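Local coordinates for 5' nucleotidase family protein (Staphylococcus aureus subsp. aureus, PDB 4Q7F) that belongs to the 5'-nucleotidase family, pairing a metal-binding calcineurin-like phosphoesterase domain with a C-terminal domain, and here binds manganese, magnesium and 2'-deoxyadenosine, at residues T269-V274 / L292-D297. Sequence-based numbering, arbitrary orientation.
Sequences TTVGRV and LPVIDD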
ATOM      1  N   THR A 269      10.077  -7.968  -7.299  1.00 22.02           N
ATOM      2  CA  THR A 269      11.325  -8.571  -6.861  1.00 22.93           C
ATOM      3  C   THR A 269      11.173 -10.089  -6.894  1.00 23.37           C
ATOM      4  O   THR A 269      12.168 -10.816  -6.864  1.00 21.08           O
ATOM      5  CB  THR A 269      11.697  -8.145  -5.432  1.00 24.20           C
ATOM      6  OG1 THR A 269      10.649  -8.524  -4.550  1.00 24.71           O
ATOM      7  CG2 THR A 269      11.878  -6.646  -5.351  1.00 25.40           C
ATOM      8  N   THR A 270       9.919 -10.560  -6.949  1.00 22.78           N
ATOM      9  CA  THR A 270       9.622 -12.000  -7.037  1.00 24.18           C
ATOM     10  C   THR A 270       8.375 -12.209  -7.924  1.00 22.65           C
ATOM     11  O   THR A 270       7.679 -11.249  -8.274  1.00 24.25           O
ATOM     12  CB  THR A 270       9.416 -12.658  -5.646  1.00 25.97           C
ATOM     13  OG1 THR A 270       8.323 -12.037  -4.973  1.00 27.53           O
ATOM     14  CG2 THR A 270      10.642 -12.497  -4.758  1.00 27.94           C
ATOM     15  N   VAL A 271       8.182 -13.449  -8.347  1.00 21.57           N
ATOM     16  CA  VAL A 271       7.075 -13.882  -9.165  1.00 20.74           C
ATOM     17  C   VAL A 271       6.581 -15.195  -8.578  1.00 19.98           C
ATOM     18  O   VAL A 271       7.393 -16.067  -8.315  1.00 21.20           O
ATOM     19  CB  VAL A 271       7.538 -14.185 -10.601  1.00 21.42           C
ATOM     20  CG1 VAL A 271       6.406 -14.825 -11.381  1.00 21.87           C
ATOM     21  CG2 VAL A 271       8.036 -12.923 -11.279  1.00 21.26           C
ATOM     22  N   GLY A 272       5.274 -15.333  -8.358  1.00 19.37           N
ATOM     23  CA  GLY A 272       4.716 -16.570  -7.825  1.00 19.67           C
ATOM     24  C   GLY A 272       4.457 -17.510  -8.982  1.00 19.79           C
ATOM     25  O   GLY A 272       3.975 -17.072 -10.028  1.00 18.13           O
ATOM     26  N   ARG A 273       4.805 -18.786  -8.813  1.00 20.45           N
ATOM     27  CA  ARG A 273       4.556 -19.793  -9.858  1.00 21.90           C
ATOM     28  C   ARG A 273       3.914 -21.006  -9.214  1.00 22.97           C
ATOM     29  O   ARG A 273       4.453 -21.558  -8.260  1.00 23.24           O
ATOM     30  CB  ARG A 273       5.827 -20.224 -10.571  1.00 21.98           C
ATOM     31  CG  ARG A 273       5.569 -21.184 -11.731  1.00 22.95           C
ATOM     32  CD  ARG A 273       6.858 -21.692 -12.341  1.00 23.27           C
ATOM     33  NE  ARG A 273       7.536 -22.686 -11.495  1.00 23.84           N
ATOM     34  CZ  ARG A 273       8.801 -23.071 -11.651  1.00 24.35           C
ATOM     35  NH1 ARG A 273       9.561 -22.552 -12.607  1.00 24.55           N
ATOM     36  NH2 ARG A 273       9.317 -23.998 -10.859  1.00 26.04           N
ATOM     37  N   VAL A 274       2.736 -21.375  -9.705  1.00 23.54           N
ATOM     38  CA  VAL A 274       2.052 -22.557  -9.229  1.00 24.16           C
ATOM     39  C   VAL A 274       1.834 -23.423 -10.442  1.00 24.47           C
ATOM     40  O   VAL A 274       1.295 -22.951 -11.435  1.00 24.43           O
ATOM     41  CB  VAL A 274       0.715 -22.215  -8.573  1.00 24.74           C
ATOM     42  CG1 VAL A 274      -0.039 -23.484  -8.209  1.00 26.47           C
ATOM     43  CG2 VAL A 274       0.962 -21.370  -7.326  1.00 25.75           C
ATOM     44  N   LEU A 292       9.712 -17.343  -7.650  1.00 26.31           N
ATOM     45  CA  LEU A 292      10.875 -17.326  -8.479  1.00 26.50           C
ATOM     46  C   LEU A 292      11.576 -15.998  -8.238  1.00 26.89           C
ATOM     47  O   LEU A 292      10.920 -14.958  -8.268  1.00 24.50           O
ATOM     48  CB  LEU A 292      10.455 -17.371  -9.938  1.00 26.89           C
ATOM     49  CG  LEU A 292       9.604 -18.537 -10.398  1.00 28.07           C
ATOM     50  CD1 LEU A 292       9.344 -18.383 -11.888  1.00 28.72           C
ATOM     51  CD2 LEU A 292      10.279 -19.874 -10.122  1.00 29.60           C
ATOM     52  N   PRO A 293      12.908 -16.016  -7.992  1.00 27.31           N
ATOM     53  CA  PRO A 293      13.582 -14.734  -7.797  1.00 26.19           C
ATOM     54  C   PRO A 293      13.661 -13.934  -9.094  1.00 24.90           C
ATOM     55  O   PRO A 293      13.803 -14.505 -10.174  1.00 24.28           O
ATOM     56  CB  PRO A 293      14.992 -15.132  -7.310  1.00 27.66           C
ATOM     57  CG  PRO A 293      15.175 -16.556  -7.718  1.00 29.69           C
ATOM     58  CD  PRO A 293      13.803 -17.171  -7.786  1.00 29.41           C
ATOM     59  N   VAL A 294      13.501 -12.620  -9.010  1.00 23.39           N
ATOM     60  CA  VAL A 294      13.665 -11.802 -10.203  1.00 23.04           C
ATOM     61  C   VAL A 294      15.142 -11.402 -10.263  1.00 23.35           C
ATOM     62  O   VAL A 294      15.644 -10.735  -9.364  1.00 22.37           O
ATOM     63  CB  VAL A 294      12.741 -10.591 -10.218  1.00 21.79           C
ATOM     64  CG1 VAL A 294      13.117  -9.643 -11.349  1.00 21.52           C
ATOM     65  CG2 VAL A 294      11.291 -11.054 -10.362  1.00 22.14           C
ATOM     66  N   ILE A 295      15.824 -11.818 -11.321  1.00 24.10           N
ATOM     67  CA  ILE A 295      17.249 -11.557 -11.463  1.00 27.13           C
ATOM     68  C   ILE A 295      17.585 -10.976 -12.821  1.00 27.21           C
ATOM     69  O   ILE A 295      16.834 -11.115 -13.774  1.00 25.73           O
ATOM     70  CB  ILE A 295      18.090 -12.850 -11.258  1.00 29.68           C
ATOM     71  CG1 ILE A 295      17.724 -13.914 -12.310  1.00 31.97           C
ATOM     72  CG2 ILE A 295      17.902 -13.391  -9.845  1.00 30.24           C
ATOM     73  CD1 ILE A 295      18.421 -15.239 -12.124  1.00 35.14           C
ATOM     74  N   ASP A 296      18.715 -10.289 -12.884  1.00 28.26           N
ATOM     75  CA  ASP A 296      19.202  -9.716 -14.134  1.00 28.86           C
ATOM     76  C   ASP A 296      19.829 -10.866 -14.897  1.00 30.88           C
ATOM     77  O   ASP A 296      20.223 -11.876 -14.303  1.00 31.85           O
ATOM     78  CB  ASP A 296      20.246  -8.637 -13.821  1.00 30.22           C
ATOM     79  CG  ASP A 296      20.800  -7.964 -15.053  1.00 30.16           C
ATOM     80  OD1 ASP A 296      20.040  -7.666 -15.985  1.00 28.50           O
ATOM     81  OD2 ASP A 296      22.026  -7.736 -15.075  1.00 31.61           O
ATOM     82  N   ASP A 297      19.876 -10.760 -16.215  1.00 31.13           N
ATOM     83  CA  ASP A 297      20.543 -11.772 -17.013  1.00 33.21           C
ATOM     84  C   ASP A 297      21.022 -11.079 -18.272  1.00 31.59           C
ATOM     85  O   ASP A 297      20.649  -9.941 -18.545  1.00 30.10           O
ATOM     86  CB  ASP A 297      19.668 -13.026 -17.274  1.00 35.00           C
ATOM     87  CG  ASP A 297      18.486 -12.755 -18.187  1.00 35.83           C
ATOM     88  OD1 ASP A 297      18.564 -11.845 -19.021  1.00 42.86           O
ATOM     89  OD2 ASP A 297      17.486 -13.483 -18.093  1.00 33.97           O
TER
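Val271 and Leu292 form an antiparallel hydrogen-bonded pair at the open end of a beta hairpin: Leu292 N reaches Val271 O at 2.7 Å, nearly straight at the hydrogen (172°), and Val271 N returns a bond to Leu292 O at 3.1 Å. Thr270 and Pro293 make the next, non-hydrogen-bonded pair. Beyond it Val294 N donates to Thr269 O at 3.1 Å, from 44° above the carbonyl plane, consistent with both residues lying beyond the paired strand ends. On the face carrying Val271 and Leu292, Leu292 crosses Arg273 obliquely; its CD2 lies over one face of the guanidinium, offset toward the rim, 3.7 Å from Arg273 NH1. Arg273 extends its CG away from the backbone N and then bends at chi3 (74°), which folds the guanidinium over the leucine; a salt bridge from NH1 to Asp58 anchors it. Val294 CG2 meets Val271 CG2 at 3.9 Å, the two side chains roughly perpendicular. Helix 48-59 packs on this face through Leu50 and Ala51 against Val294 and Ile55 against Val271. Strand 270-278 lies between strand 19-25, bonded through Gly272 and Val24, and strand 284-293, one of the two outermost strands of this mixed sheet.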